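MtVAO615 (Myceliophthora thermophila, PDB 6F72) binds one FAD bicovalently and is probably an oxidoreductase whose reduced form reacts rapidly with molecular oxygen, though no substrate has yet been identified. Local coordinates at residues 540-543 against 544-548. Numbering follows the deposited sequence.
Sequences LRVK and KKYDP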
loop_
_atom_site.group_PDB
_atom_site.type_symbol
_atom_site.label_atom_id
_atom_site.label_comp_id
_atom_site.label_asym_id
_atom_site.label_seq_id
_atom_site.Cartn_x
_atom_site.Cartn_y
_atom_site.Cartn_z
ATOM N N LEU A 540 12.899 16.741 -1.145
ATOM C CA LEU A 540 14.333 16.501 -1.265
ATOM C C LEU A 540 15.147 17.285 -0.242
ATOM O O LEU A 540 16.140 16.775 0.294
ATOM C CB LEU A 540 14.825 16.787 -2.689
ATOM C CG LEU A 540 16.242 16.342 -3.047
ATOM C CD1 LEU A 540 16.391 14.812 -3.034
ATOM C CD2 LEU A 540 16.614 16.903 -4.411
ATOM N N ARG A 541 14.738 18.522 0.013
ATOM C CA ARG A 541 15.324 19.325 1.086
ATOM C C ARG A 541 15.152 18.687 2.464
ATOM O O ARG A 541 16.089 18.712 3.259
ATOM C CB ARG A 541 14.766 20.736 1.076
ATOM C CG ARG A 541 15.305 21.591 -0.059
ATOM C CD ARG A 541 15.056 23.068 0.196
ATOM N NE ARG A 541 13.634 23.407 0.266
ATOM C CZ ARG A 541 12.857 23.687 -0.785
ATOM N NH1 ARG A 541 13.321 23.656 -2.035
ATOM N NH2 ARG A 541 11.585 23.992 -0.585
ATOM N N VAL A 542 13.966 18.143 2.747
ATOM C CA VAL A 542 13.710 17.460 4.026
ATOM C C VAL A 542 14.585 16.191 4.114
ATOM O O VAL A 542 15.215 15.939 5.138
ATOM C CB VAL A 542 12.213 17.100 4.240
ATOM C CG1 VAL A 542 12.002 16.398 5.582
ATOM C CG2 VAL A 542 11.336 18.341 4.181
ATOM N N LYS A 543 14.624 15.422 3.024
ATOM C CA LYS A 543 15.466 14.234 2.916
ATOM C C LYS A 543 16.941 14.539 3.197
ATOM O O LYS A 543 17.572 13.823 3.978
ATOM C CB LYS A 543 15.288 13.566 1.535
ATOM C CG LYS A 543 16.314 12.489 1.172
ATOM C CD LYS A 543 16.112 11.194 1.942
ATOM C CE LYS A 543 16.916 10.071 1.311
ATOM N NZ LYS A 543 16.752 8.849 2.139
ATOM N N LYS A 544 17.478 15.586 2.572
ATOM C CA LYS A 544 18.868 16.016 2.801
ATOM C C LYS A 544 19.130 16.562 4.209
ATOM O O LYS A 544 20.260 16.452 4.717
ATOM C CB LYS A 544 19.303 17.034 1.750
ATOM C CG LYS A 544 19.599 16.401 0.401
ATOM C CD LYS A 544 19.730 17.466 -0.673
ATOM C CE LYS A 544 20.132 16.823 -1.995
ATOM N NZ LYS A 544 19.779 17.711 -3.141
ATOM N N LYS A 545 18.100 17.133 4.832
ATOM C CA LYS A 545 18.195 17.587 6.229
ATOM C C LYS A 545 18.333 16.420 7.224
ATOM O O LYS A 545 19.264 16.401 8.022
ATOM C CB LYS A 545 17.006 18.470 6.607
ATOM C CG LYS A 545 17.119 19.089 7.994
ATOM C CD LYS A 545 15.998 20.082 8.265
ATOM C CE LYS A 545 15.897 20.386 9.754
ATOM N NZ LYS A 545 14.780 21.345 9.997
ATOM N N TYR A 546 17.405 15.466 7.151
ATOM C CA TYR A 546 17.296 14.343 8.103
ATOM C C TYR A 546 18.067 13.078 7.727
ATOM O O TYR A 546 18.238 12.168 8.561
ATOM C CB TYR A 546 15.820 14.016 8.365
ATOM C CG TYR A 546 15.115 15.136 9.080
ATOM C CD1 TYR A 546 15.180 15.242 10.477
ATOM C CD2 TYR A 546 14.415 16.125 8.366
ATOM C CE1 TYR A 546 14.557 16.286 11.150
ATOM C CE2 TYR A 546 13.778 17.175 9.029
ATOM C CZ TYR A 546 13.855 17.250 10.424
ATOM O OH TYR A 546 13.242 18.282 11.104
ATOM N N ASP A 547 18.522 13.013 6.478
ATOM C CA ASP A 547 19.297 11.882 5.985
ATOM C C ASP A 547 20.384 12.362 5.002
ATOM O O ASP A 547 20.435 11.897 3.855
ATOM C CB ASP A 547 18.355 10.827 5.360
ATOM C CG ASP A 547 19.063 9.515 5.012
ATOM O OD1 ASP A 547 20.179 9.283 5.516
ATOM O OD2 ASP A 547 18.504 8.713 4.216
ATOM N N PRO A 548 21.287 13.273 5.451
ATOM C CA PRO A 548 22.281 13.846 4.516
ATOM C C PRO A 548 23.190 12.821 3.826
ATOM O O PRO A 548 23.669 13.086 2.722
ATOM C CB PRO A 548 23.121 14.761 5.406
ATOM C CG PRO A 548 22.948 14.219 6.788
ATOM C CD PRO A 548 21.532 13.729 6.834
#
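Four successive i to i+4 backbone hydrogen bonds join 540-543 to 544-547, from K544 N to L540 O through to D547 N to K543 O, the last more bent (N-H...O 132°) as the chain quits helical geometry at D547. The side chain of K543 repeats this final spacing. Its CG lies trans to the backbone N and the chain bends at the next bond (chi2 73°), which carries it alongside D547, and NZ reaches OD2 at 2.7 Å in a salt bridge. The ammonium approaches the anti side of the carboxylate, 19° out of its plane. This i, i+4 pair illustrates how a buried lysine can fasten a helix terminus to the chain that follows: the helix 536-546 belongs to the berberine and berberine-like region near the C-terminus, and D547 accepts V551 N at OD1 and F552 N at OD2, while K543 NZ also donates to the carbonyls of F552 and T285. Buried charges are thus matched, and both carboxylate oxygens are gripped, which probably fixes the rotation of the group. A methionine in place of K543 would probably leave the D547 carboxylate without its opposite charge and the carbonyls of F552 and T285 without this donor. Around the helix, V542 lays CG1 3.7 Å from CD2 of Y546, whose ring also turns CD2 toward V542 O (3.3 Å), near the ring plane. Next to them, D273 of helix 272-278 receives the Y546 hydroxyl at OD1 and pairs with K545 NZ through OD2. On the more exposed flank, K544 stretches its aliphatic chain past L540 O and ends with NZ 3.5 Å from L540 CD2.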